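Local coordinates for protein N-acetylglucosamine-6-phosphate deacetylase (PDB 6FV4) that probably removes the acetyl group from N-acetylglucosamine-6-phosphate, as a metal-dependent hydrolase of the amidohydrolase superfamily, at residues B[174-179]-B[197-202]; B[66-71]-B[349-354]; B[100-105]-B[385-390]; B[280-285]-B[322-327]. The protein carries 1 engineered substitution. All blocks are in the same frame, centred on the assembly; numbering follows the deposited sequence. Where two conformers were deposited one is given.

Interaction 1 (B[174-179]-B[197-202]); sequences VRMVTI and GVVAAV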
loop_
_atom_site.group_PDB
_atom_site.type_symbol
_atom_site.label_atom_id
_atom_site.label_comp_id
_atom_site.label_asym_id
_atom_site.label_seq_id
_atom_site.Cartn_x
_atom_site.Cartn_y
_atom_site.Cartn_z
ATOM N N VAL B 174 19.210 -19.488 -17.466
ATOM C CA VAL B 174 18.167 -18.469 -17.503
ATOM C C VAL B 174 17.353 -18.620 -16.224
ATOM O O VAL B 174 16.715 -19.652 -15.999
ATOM C CB VAL B 174 17.280 -18.580 -18.751
ATOM C CG1 VAL B 174 16.092 -17.606 -18.615
ATOM C CG2 VAL B 174 18.077 -18.236 -20.009
ATOM N N ARG B 175 17.409 -17.606 -15.367
ATOM C CA ARG B 175 16.825 -17.686 -14.035
ATOM C C ARG B 175 15.500 -16.954 -13.913
ATOM O O ARG B 175 14.673 -17.331 -13.074
ATOM C CB ARG B 175 17.810 -17.132 -12.999
ATOM C CG ARG B 175 19.134 -17.858 -12.923
ATOM C CD ARG B 175 18.937 -19.329 -12.616
ATOM N NE ARG B 175 18.517 -19.523 -11.232
ATOM C CZ ARG B 175 19.337 -19.899 -10.253
ATOM N NH1 ARG B 175 20.623 -20.128 -10.508
ATOM N NH2 ARG B 175 18.872 -20.045 -9.018
ATOM N N MET B 176 15.263 -15.939 -14.741
ATOM C CA MET B 176 14.055 -15.141 -14.623
ATOM C C MET B 176 13.631 -14.658 -16.004
ATOM O O MET B 176 14.478 -14.298 -16.833
ATOM C CB MET B 176 14.272 -13.948 -13.679
ATOM C CG MET B 176 13.037 -13.088 -13.506
ATOM S SD MET B 176 13.158 -12.062 -12.015
ATOM C CE MET B 176 14.516 -10.972 -12.435
ATOM N N VAL B 177 12.319 -14.667 -16.247
ATOM C CA VAL B 177 11.729 -14.210 -17.505
ATOM C C VAL B 177 10.533 -13.314 -17.189
ATOM O O VAL B 177 9.587 -13.749 -16.522
ATOM C CB VAL B 177 11.293 -15.388 -18.391
ATOM C CG1 VAL B 177 10.581 -14.885 -19.668
ATOM C CG2 VAL B 177 12.506 -16.239 -18.767
ATOM N N THR B 178 10.568 -12.073 -17.675
ATOM C CA THR B 178 9.453 -11.135 -17.514
ATOM C C THR B 178 8.378 -11.400 -18.568
ATOM O O THR B 178 8.676 -11.486 -19.769
ATOM C CB THR B 178 9.943 -9.694 -17.626
ATOM O OG1 THR B 178 10.826 -9.409 -16.537
ATOM C CG2 THR B 178 8.762 -8.715 -17.569
ATOM N N ILE B 179 7.134 -11.555 -18.111
ATOM C CA ILE B 179 5.989 -11.908 -18.944
ATOM C C ILE B 179 4.916 -10.842 -18.750
ATOM O O ILE B 179 4.523 -10.558 -17.613
ATOM C CB ILE B 179 5.441 -13.302 -18.578
ATOM C CG1 ILE B 179 6.476 -14.380 -18.882
ATOM C CG2 ILE B 179 4.159 -13.626 -19.348
ATOM C CD1 ILE B 179 6.780 -14.460 -20.355
ATOM N N GLY B 197 11.842 -24.642 -13.960
ATOM C CA GLY B 197 12.623 -24.077 -12.879
ATOM C C GLY B 197 13.053 -22.642 -13.067
ATOM O O GLY B 197 14.006 -22.209 -12.417
ATOM N N VAL B 198 12.392 -21.889 -13.949
ATOM C CA VAL B 198 12.676 -20.468 -14.145
ATOM C C VAL B 198 11.622 -19.640 -13.412
ATOM O O VAL B 198 10.446 -20.015 -13.375
ATOM C CB VAL B 198 12.703 -20.122 -15.640
ATOM C CG1 VAL B 198 13.015 -18.646 -15.845
ATOM C CG2 VAL B 198 13.702 -21.036 -16.401
ATOM N N VAL B 199 12.045 -18.520 -12.820
ATOM C CA VAL B 199 11.106 -17.597 -12.188
ATOM C C VAL B 199 10.357 -16.821 -13.265
ATOM O O VAL B 199 10.953 -16.305 -14.223
ATOM C CB VAL B 199 11.834 -16.642 -11.229
ATOM C CG1 VAL B 199 10.855 -15.634 -10.641
ATOM C CG2 VAL B 199 12.537 -17.408 -10.097
ATOM N N ALA B 200 9.039 -16.744 -13.124
ATOM C CA ALA B 200 8.217 -15.921 -13.995
ATOM C C ALA B 200 7.961 -14.599 -13.281
ATOM O O ALA B 200 7.453 -14.589 -12.153
ATOM C CB ALA B 200 6.916 -16.640 -14.351
ATOM N N ALA B 201 8.348 -13.492 -13.914
ATOM C CA ALA B 201 8.105 -12.157 -13.390
ATOM C C ALA B 201 7.036 -11.465 -14.227
ATOM O O ALA B 201 6.912 -11.728 -15.420
ATOM C CB ALA B 201 9.398 -11.328 -13.377
ATOM N N VAL B 202 6.235 -10.593 -13.591
ATOM C CA VAL B 202 5.236 -9.786 -14.292
ATOM C C VAL B 202 5.808 -8.387 -14.471
ATOM O O VAL B 202 6.336 -7.802 -13.521
ATOM C CB VAL B 202 3.894 -9.731 -13.530
ATOM C CG1 VAL B 202 2.974 -8.669 -14.132
ATOM C CG2 VAL B 202 3.194 -11.052 -13.573
#

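Interaction 2 (B[66-71]-B[349-354]); sequences PGFVDT and QACVNP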
loop_
_atom_site.group_PDB
_atom_site.type_symbol
_atom_site.label_atom_id
_atom_site.label_comp_id
_atom_site.label_asym_id
_atom_site.label_seq_id
_atom_site.Cartn_x
_atom_site.Cartn_y
_atom_site.Cartn_z
ATOM N N PRO B 66 25.981 -8.449 4.337
ATOM C CA PRO B 66 26.175 -9.451 3.278
ATOM C C PRO B 66 26.322 -8.758 1.929
ATOM O O PRO B 66 25.904 -7.611 1.740
ATOM C CB PRO B 66 24.901 -10.303 3.332
ATOM C CG PRO B 66 24.172 -9.895 4.615
ATOM C CD PRO B 66 24.633 -8.512 4.935
ATOM N N GLY B 67 26.945 -9.460 0.987
ATOM C CA GLY B 67 27.095 -8.893 -0.345
ATOM C C GLY B 67 25.741 -8.568 -0.950
ATOM O O GLY B 67 24.748 -9.262 -0.706
ATOM N N PHE B 68 25.694 -7.481 -1.728
ATOM C CA PHE B 68 24.457 -7.129 -2.413
ATOM C C PHE B 68 24.179 -8.122 -3.543
ATOM O O PHE B 68 25.098 -8.630 -4.189
ATOM C CB PHE B 68 24.528 -5.700 -2.967
ATOM C CG PHE B 68 24.787 -4.637 -1.911
ATOM C CD1 PHE B 68 25.740 -3.648 -2.130
ATOM C CD2 PHE B 68 24.069 -4.610 -0.726
ATOM C CE1 PHE B 68 25.981 -2.651 -1.187
ATOM C CE2 PHE B 68 24.314 -3.606 0.239
ATOM C CZ PHE B 68 25.274 -2.638 -0.004
ATOM N N VAL B 69 22.891 -8.406 -3.755
ATOM C CA VAL B 69 22.400 -9.362 -4.743
ATOM C C VAL B 69 21.533 -8.575 -5.718
ATOM O O VAL B 69 20.347 -8.330 -5.450
ATOM C CB VAL B 69 21.604 -10.500 -4.094
ATOM C CG1 VAL B 69 21.111 -11.489 -5.163
ATOM C CG2 VAL B 69 22.446 -11.204 -3.034
ATOM N N ASP B 70 22.111 -8.152 -6.843
ATOM C CA ASP B 70 21.391 -7.367 -7.847
ATOM C C ASP B 70 20.811 -8.311 -8.888
ATOM O O ASP B 70 21.553 -8.908 -9.679
ATOM C CB ASP B 70 22.315 -6.335 -8.488
ATOM C CG ASP B 70 21.555 -5.271 -9.265
ATOM O OD1 ASP B 70 22.221 -4.338 -9.782
ATOM O OD2 ASP B 70 20.304 -5.357 -9.360
ATOM N N THR B 71 19.490 -8.459 -8.887
ATOM C CA THR B 71 18.835 -9.455 -9.722
ATOM C C THR B 71 18.259 -8.879 -11.008
ATOM O O THR B 71 17.534 -9.580 -11.719
ATOM C CB THR B 71 17.731 -10.170 -8.941
ATOM O OG1 THR B 71 16.796 -9.208 -8.426
ATOM C CG2 THR B 71 18.336 -10.957 -7.779
ATOM N N GLN B 349 16.208 -6.380 1.925
ATOM C CA GLN B 349 15.758 -6.005 0.589
ATOM C C GLN B 349 16.872 -6.070 -0.448
ATOM O O GLN B 349 16.588 -6.265 -1.637
ATOM C CB GLN B 349 15.170 -4.600 0.616
ATOM C CG GLN B 349 13.897 -4.515 1.432
ATOM C CD GLN B 349 13.371 -3.115 1.498
ATOM O OE1 GLN B 349 14.138 -2.157 1.350
ATOM N NE2 GLN B 349 12.054 -2.975 1.697
ATOM N N ALA B 350 18.127 -5.853 -0.047
ATOM C CA ALA B 350 19.222 -5.790 -1.008
ATOM C C ALA B 350 20.020 -7.082 -1.090
ATOM O O ALA B 350 20.831 -7.229 -2.016
ATOM C CB ALA B 350 20.182 -4.646 -0.660
ATOM N N CYS B 351 19.816 -8.005 -0.141
ATOM C CA CYS B 351 20.627 -9.211 -0.015
ATOM C C CYS B 351 19.777 -10.476 0.082
ATOM O O CYS B 351 19.948 -11.395 -0.728
ATOM C CB CYS B 351 21.556 -9.118 1.207
ATOM S SG CYS B 351 22.457 -7.530 1.416
ATOM N N VAL B 352 18.859 -10.558 1.039
ATOM C CA VAL B 352 18.176 -11.832 1.291
ATOM C C VAL B 352 16.977 -12.027 0.375
ATOM O O VAL B 352 16.853 -13.064 -0.290
ATOM C CB VAL B 352 17.769 -11.955 2.771
ATOM C CG1 VAL B 352 17.144 -13.331 3.009
ATOM C CG2 VAL B 352 18.974 -11.737 3.670
ATOM N N ASN B 353 16.073 -11.060 0.333
ATOM C CA ASN B 353 14.859 -11.205 -0.469
ATOM C C ASN B 353 15.160 -11.488 -1.928
ATOM O O ASN B 353 14.495 -12.361 -2.508
ATOM C CB ASN B 353 13.983 -9.951 -0.350
ATOM C CG ASN B 353 13.583 -9.652 1.094
ATOM O OD1 ASN B 353 13.754 -10.492 1.961
ATOM N ND2 ASN B 353 13.047 -8.454 1.340
ATOM N N PRO B 354 16.072 -10.767 -2.593
ATOM C CA PRO B 354 16.290 -11.062 -4.018
ATOM C C PRO B 354 16.935 -12.414 -4.252
ATOM O O PRO B 354 16.621 -13.073 -5.250
ATOM C CB PRO B 354 17.184 -9.910 -4.486
ATOM C CG PRO B 354 17.762 -9.322 -3.266
ATOM C CD PRO B 354 16.778 -9.540 -2.178
#

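Interaction 3 (B[100-105]-B[385-390]); sequences GSTTLV and VMRAGE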
loop_
_atom_site.group_PDB
_atom_site.type_symbol
_atom_site.label_atom_id
_atom_site.label_comp_id
_atom_site.label_asym_id
_atom_site.label_seq_id
_atom_site.Cartn_x
_atom_site.Cartn_y
_atom_site.Cartn_z
ATOM N N GLY B 100 29.833 -3.433 -4.351
ATOM C CA GLY B 100 29.291 -4.366 -3.377
ATOM C C GLY B 100 28.351 -5.423 -3.912
ATOM O O GLY B 100 27.878 -6.257 -3.125
ATOM N N SER B 101 28.051 -5.427 -5.213
ATOM C CA SER B 101 27.167 -6.445 -5.772
ATOM C C SER B 101 28.005 -7.688 -6.007
ATOM O O SER B 101 28.708 -7.788 -7.012
ATOM C CB SER B 101 26.519 -5.974 -7.067
ATOM O OG SER B 101 25.679 -4.869 -6.847
ATOM N N THR B 102 27.936 -8.642 -5.074
ATOM C CA THR B 102 28.690 -9.883 -5.197
ATOM C C THR B 102 27.936 -10.977 -5.940
ATOM O O THR B 102 28.529 -12.022 -6.241
ATOM C CB THR B 102 29.096 -10.390 -3.812
ATOM O OG1 THR B 102 27.951 -10.406 -2.954
ATOM C CG2 THR B 102 30.160 -9.472 -3.203
ATOM N N THR B 103 26.655 -10.770 -6.222
ATOM C CA THR B 103 25.851 -11.658 -7.045
ATOM C C THR B 103 25.075 -10.802 -8.031
ATOM O O THR B 103 24.486 -9.790 -7.637
ATOM C CB THR B 103 24.881 -12.481 -6.190
ATOM O OG1 THR B 103 25.630 -13.359 -5.342
ATOM C CG2 THR B 103 23.943 -13.299 -7.085
ATOM N N LEU B 104 25.049 -11.214 -9.297
ATOM C CA LEU B 104 24.431 -10.434 -10.363
ATOM C C LEU B 104 23.589 -11.320 -11.252
ATOM O O LEU B 104 24.044 -12.389 -11.680
ATOM C CB LEU B 104 25.481 -9.753 -11.250
ATOM C CG LEU B 104 26.546 -8.933 -10.535
ATOM C CD1 LEU B 104 27.820 -8.850 -11.354
ATOM C CD2 LEU B 104 26.009 -7.559 -10.253
ATOM N N VAL B 105 22.395 -10.853 -11.599
ATOM C CA VAL B 105 21.617 -11.511 -12.645
ATOM C C VAL B 105 21.544 -10.567 -13.844
ATOM O O VAL B 105 21.002 -9.454 -13.754
ATOM C CB VAL B 105 20.234 -11.943 -12.147
ATOM C CG1 VAL B 105 19.412 -12.532 -13.298
ATOM C CG2 VAL B 105 20.409 -12.981 -11.063
ATOM N N VAL B 385 35.107 -4.753 -0.192
ATOM C CA VAL B 385 34.203 -5.751 -0.755
ATOM C C VAL B 385 34.915 -7.093 -0.751
ATOM O O VAL B 385 36.008 -7.224 -1.317
ATOM C CB VAL B 385 33.762 -5.421 -2.195
ATOM C CG1 VAL B 385 32.842 -6.525 -2.728
ATOM C CG2 VAL B 385 33.069 -4.071 -2.266
ATOM N N MET B 386 34.290 -8.099 -0.155
ATOM C CA MET B 386 34.821 -9.451 -0.207
ATOM C C MET B 386 33.856 -10.338 -0.976
ATOM O O MET B 386 32.640 -10.222 -0.824
ATOM C CB MET B 386 35.055 -10.016 1.195
ATOM C CG MET B 386 35.402 -11.504 1.187
ATOM S SD MET B 386 35.767 -12.055 2.852
ATOM C CE MET B 386 37.459 -11.486 2.996
ATOM N N ARG B 387 34.408 -11.216 -1.813
ATOM C CA ARG B 387 33.614 -12.167 -2.579
ATOM C C ARG B 387 34.349 -13.498 -2.618
ATOM O O ARG B 387 35.517 -13.545 -3.006
ATOM C CB ARG B 387 33.361 -11.657 -4.006
ATOM C CG ARG B 387 32.422 -12.537 -4.806
ATOM C CD ARG B 387 32.183 -11.988 -6.208
ATOM N NE ARG B 387 31.325 -12.898 -6.954
ATOM C CZ ARG B 387 31.749 -13.920 -7.701
ATOM N NH1 ARG B 387 33.045 -14.180 -7.842
ATOM N NH2 ARG B 387 30.862 -14.691 -8.312
ATOM N N ALA B 388 33.663 -14.569 -2.217
ATOM C CA ALA B 388 34.257 -15.903 -2.106
ATOM C C ALA B 388 35.535 -15.873 -1.270
ATOM O O ALA B 388 36.548 -16.489 -1.615
ATOM C CB ALA B 388 34.526 -16.507 -3.485
ATOM N N GLY B 389 35.490 -15.133 -0.164
ATOM C CA GLY B 389 36.581 -15.104 0.792
ATOM C C GLY B 389 37.772 -14.246 0.429
ATOM O O GLY B 389 38.735 -14.197 1.206
ATOM N N GLU B 390 37.749 -13.558 -0.708
ATOM C CA GLU B 390 38.875 -12.735 -1.128
ATOM C C GLU B 390 38.419 -11.302 -1.349
ATOM O O GLU B 390 37.286 -11.050 -1.755
ATOM C CB GLU B 390 39.513 -13.290 -2.396
ATOM C CG GLU B 390 39.998 -14.711 -2.188
ATOM C CD GLU B 390 40.550 -15.331 -3.437
ATOM O OE1 GLU B 390 41.076 -14.587 -4.297
ATOM O OE2 GLU B 390 40.467 -16.574 -3.556
HETATM O O HOH W 1 28.440 -14.606 -7.400
#

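Interaction 4 (B[280-285]-B[322-327]); sequences LITAAM and ATMEQV. Engineered in segment 280-285: Ala283 (natural residue Asp).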
loop_
_atom_site.group_PDB
_atom_site.type_symbol
_atom_site.label_atom_id
_atom_site.label_comp_id
_atom_site.label_asym_id
_atom_site.label_seq_id
_atom_site.Cartn_x
_atom_site.Cartn_y
_atom_site.Cartn_z
ATOM N N LEU B 280 15.435 -4.725 -3.733
ATOM C CA LEU B 280 16.061 -3.554 -4.329
ATOM C C LEU B 280 16.862 -4.022 -5.537
ATOM O O LEU B 280 17.563 -5.024 -5.451
ATOM C CB LEU B 280 16.961 -2.850 -3.323
ATOM C CG LEU B 280 16.200 -2.293 -2.105
ATOM C CD1 LEU B 280 17.162 -1.935 -0.998
ATOM C CD2 LEU B 280 15.423 -1.101 -2.524
ATOM N N ILE B 281 16.701 -3.330 -6.669
ATOM C CA ILE B 281 17.428 -3.602 -7.902
ATOM C C ILE B 281 17.938 -2.265 -8.422
ATOM O O ILE B 281 17.497 -1.192 -7.999
ATOM C CB ILE B 281 16.563 -4.298 -8.985
ATOM C CG1 ILE B 281 15.409 -3.379 -9.389
ATOM C CG2 ILE B 281 16.047 -5.670 -8.511
ATOM C CD1 ILE B 281 14.839 -3.632 -10.764
ATOM N N THR B 282 18.885 -2.337 -9.343
ATOM C CA THR B 282 19.374 -1.125 -9.987
ATOM C C THR B 282 18.748 -0.879 -11.347
ATOM O O THR B 282 18.558 0.283 -11.727
ATOM C CB THR B 282 20.901 -1.174 -10.158
ATOM O OG1 THR B 282 21.281 -2.266 -11.036
ATOM C CG2 THR B 282 21.588 -1.314 -8.795
ATOM N N ALA B 283 18.458 -1.954 -12.095
ATOM C CA ALA B 283 18.212 -1.870 -13.531
ATOM C C ALA B 283 19.309 -1.059 -14.218
ATOM O O ALA B 283 19.057 -0.349 -15.186
ATOM C CB ALA B 283 16.822 -1.288 -13.821
ATOM N N ALA B 284 20.535 -1.166 -13.713
ATOM C CA ALA B 284 21.620 -0.301 -14.160
ATOM C C ALA B 284 21.924 -0.493 -15.640
ATOM O O ALA B 284 21.996 -1.623 -16.133
ATOM C CB ALA B 284 22.882 -0.585 -13.356
ATOM N N MET B 285 22.105 0.619 -16.356
ATOM C CA MET B 285 22.503 0.513 -17.752
ATOM C C MET B 285 24.002 0.758 -17.887
ATOM O O MET B 285 24.706 1.051 -16.915
ATOM C CB MET B 285 21.687 1.454 -18.651
ATOM C CG MET B 285 21.656 2.911 -18.256
ATOM S SD MET B 285 23.009 3.909 -18.891
ATOM C CE MET B 285 22.960 3.536 -20.645
ATOM N N ALA B 322 22.116 3.577 -11.382
ATOM C CA ALA B 322 22.236 3.274 -9.965
ATOM C C ALA B 322 23.137 2.070 -9.757
ATOM O O ALA B 322 23.183 1.162 -10.586
ATOM C CB ALA B 322 20.864 2.989 -9.352
ATOM N N THR B 323 23.860 2.074 -8.642
ATOM C CA THR B 323 24.546 0.891 -8.138
ATOM C C THR B 323 23.840 0.415 -6.879
ATOM O O THR B 323 23.123 1.176 -6.221
ATOM C CB THR B 323 26.017 1.180 -7.812
ATOM O OG1 THR B 323 26.083 2.179 -6.785
ATOM C CG2 THR B 323 26.750 1.680 -9.034
ATOM N N MET B 324 24.050 -0.854 -6.537
ATOM C CA MET B 324 23.406 -1.371 -5.333
ATOM C C MET B 324 23.816 -0.579 -4.105
ATOM O O MET B 324 23.010 -0.425 -3.185
ATOM C CB MET B 324 23.713 -2.849 -5.132
ATOM C CG MET B 324 22.894 -3.771 -6.015
ATOM S SD MET B 324 21.095 -3.704 -5.940
ATOM C CE MET B 324 20.721 -4.837 -4.585
ATOM N N GLU B 325 25.056 -0.072 -4.081
ATOM C CA GLU B 325 25.505 0.811 -3.010
ATOM C C GLU B 325 24.604 2.040 -2.876
ATOM O O GLU B 325 24.280 2.465 -1.761
ATOM C CB GLU B 325 26.953 1.236 -3.280
ATOM C CG GLU B 325 27.440 2.383 -2.418
ATOM C CD GLU B 325 28.876 2.748 -2.697
ATOM O OE1 GLU B 325 29.441 3.580 -1.966
ATOM O OE2 GLU B 325 29.451 2.184 -3.642
ATOM N N GLN B 326 24.200 2.634 -4.004
ATOM C CA GLN B 326 23.360 3.828 -3.938
ATOM C C GLN B 326 21.938 3.487 -3.514
ATOM O O GLN B 326 21.341 4.206 -2.704
ATOM C CB GLN B 326 23.351 4.555 -5.286
ATOM C CG GLN B 326 24.644 5.298 -5.601
ATOM C CD GLN B 326 24.751 5.691 -7.068
ATOM O OE1 GLN B 326 25.263 4.927 -7.880
ATOM N NE2 GLN B 326 24.287 6.893 -7.408
ATOM N N VAL B 327 21.364 2.408 -4.045
ATOM C CA VAL B 327 19.983 2.105 -3.682
ATOM C C VAL B 327 19.896 1.648 -2.228
ATOM O O VAL B 327 18.927 1.975 -1.524
ATOM C CB VAL B 327 19.359 1.076 -4.639
ATOM C CG1 VAL B 327 19.459 1.570 -6.090
ATOM C CG2 VAL B 327 20.005 -0.268 -4.475
#

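Interaction 1 (B[174-179]-B[197-202])
Met176 to Thr178 pair with Val199 to Ala201 as parallel strands whose short axes come within 4.4 Å at an angle of 33°, stitched by four backbone hydrogen bonds. The ladder zigzags in the usual parallel way: Val199 N donates to Arg175 O, Val199 O accepts from Val177 N, Val177 O takes Ala201 N at 2.9 Å, and Ala201 O takes Ile179 N at 2.7 Å. Between the rungs, CA-H...O contacts run from Met176 and Thr178 to the carbonyls of Val199 and Ala201.

Met176, Thr178, Val199 and Ala201 share one face of the pair. Met176 starts out extended, with CG anti to the backbone N (chi1 -179°), and its CG and SD pass the methyl of Ala201, CG 4.0 Å from Ala201 CB, before the end of the chain turns away. Thr178 OG1 also lies near that methyl, but its polar partners are His136 NE2 and Thr224 OG1. Before the ladder begins, Val198 sets its two branches against the backbone of 174-176: CG2 lies 3.3 Å from Val174 O, while CG1, close to Arg175 O, also meets Val177 CG2 at 3.8 Å, the two valines crossing at a slant.

This is a beta-alpha-beta unit of the amidohydrolase barrel. Helix 186-195 makes the crossover and packs on the other face, where Leu193 meets Val177 and Ile179 and Ile190 meets Ala200. Strand 134-138, which carries the metal ligand Glu138, flanks one edge, and strand 222-223 the other, its Val222 touching Met176, Val199 and Ala201.

Interaction 2 (B[66-71]-B[349-354])
Val69 and Ala350 make the one hydrogen bond between strand 68-71, a strand of the amidohydrolase barrel, and helix 349-354, which crosses it at 64°. Val69 N reaches Ala350 O at 2.9 Å in an almost straight bond (173°), arriving nearly along the C=O axis. In a regular alpha helix this carbonyl would accept from the N of residue 354, but that residue is a proline without an N-H, so the oxygen is available to the strand. A wider pi-type turn at 349-352 and a kink at Pro354 accompany the break.

Cys351 has the largest share of the buried surface. Its CB rests on Pro66 CB, and SG, swung beside its own backbone N (chi1 -46°), comes 3.5 Å from Pro66 O and 4.0 Å from Phe68 CD2. The sulfur approaches the ring obliquely, as does the methyl of Ala350, which meets the same CD2 at 3.9 Å. Val69 sets out toward the helix and lays CG2 3.4 Å from the carbonyl O of Cys351, a buried acceptor with no polar partner in the model. Farther along, the Pro354 ring faces the strand and packs on Val69 and Thr71.

In the next shell, Phe328 meets the Phe68 ring and Met324 packs on both Phe68 and Ala350, while Asn353 ND2 ties the helix to the backbone carbonyls of Pro275 and Leu278. Thr71 precedes the zinc ligand His72. The Thr71 and Pro354 side chains cross at about a right angle, with Thr71 CG2 3.6 Å from Pro354 CB.

Interaction 3 (B[100-105]-B[385-390])
Arg387 reaches across to Thr102 with its whole aliphatic length before its head group binds the Thr102 carbonyl. CB lies 4.0 Å from Thr102 CG2. CG, anti to the backbone N (chi1 -174°), slides past CB and CG2 of the threonine, the two side chains running in opposite directions. The extended chain then brings CD to 3.7 Å from Thr102 O, and NE donates to that oxygen at 3.0 Å with an N-H...O angle of 160°. The acceptor lies only 3° out of the guanidinium plane, at its edge, although the nitrogen is tilted somewhat from the plane of the carbonyl. At the tip, NH2 donates to a water at 2.6 Å. This water lies within hydrogen-bonding distance of Thr102 O and probably donates to it, so that the carbonyl which holds NE directly may also be linked to NH2 through solvent. NH2 makes a weak bond to Gly130 O as well.

Closer to the backbone of strand 385-387, the Thr102 methyl meets two atoms: CG2 is 3.5 Å from Met386 O and 4.0 Å from Val385 CG1. The second branch of Val385, CG2, rests on the backbone of Gly100 at 3.9 Å from its N.

Both segments are at turning points of the chain. Gly100 ends helix 86-98 as the C' residue of a Schellman motif, and the chain then turns a corner at Thr103. Arg387 opens a type I' beta turn to Glu390, the tight reversal of a beta hairpin, which continues into strand 390-391.

Interaction 4 (B[280-285]-B[322-327])
Thr282 turns its methyl into the start of helix 324-334, where barrel strand 278-281 gives way to the loop on the metal-site side of this amidohydrolase fold. With CG2 beside its own backbone N, the methyl sits 3.4 Å from Met324 N and equally close to Thr323 C, against the first turn of the helix. OG1 faces another way (chi1 63°): it accepts from Ala284 N at 3.0 Å, forming an ST turn, and is hydrogen-bonded to Asp70 OD1. The methyl thus packs on the helix while the hydroxyl pins the loop that carries Ala283, an engineered residue, aspartate in the natural enzyme and predicted there to be the proton donor/acceptor.

Met324 approaches the strand from the helix. Its CB sets off alongside, but bends at chi2 and chi3 (-57° and -87°) curl the chain back, bringing SD to 3.8 Å from Thr282 CG2 and the CE methyl over the Leu280 carbonyl, 3.3 Å from its O. One turn later Val327 sets out toward the strand and splits its branches, CG1 to Ile281 O and CG2 to Leu280 CB at 4.2 Å.

The helix start is itself fixed by a capping box of Thr323 and Gln326. Thr323 OG1 donates to Gln326 OE1 at 3.1 Å, in the carbonyl plane. Thr323 N donates to the same oxygen from above that plane; the return bond from Gln326 N to OG1 is weak. Ahead of it, the buried carbonyl of Ala322 has no polar partner in the model and meets carbon instead: its O lies 3.3 Å from both Thr282 CB and Ala284 CB.

In the fold
From the N terminus, strand 63-76 comes first; the loop that interaction 2 closes on it is not shut until 278 residues later, at helix 339-357. Interaction 3 opens soon after, at 100-105, and closes beyond that helix at 385-390, so these two cross. They are joined directly where Asp70 O and Phe68 N pair with Val105 N and Gly100 O. Interaction 1 and then interaction 4 follow in series, both nested inside the two long loops. Interaction 4 meets interaction 2 where Leu280 N pairs with Gln349 O, and interaction 1 touches interaction 2 through Met176 CE and Thr71 O. Together they bind barrel strands, outer helices and the C-terminal strands.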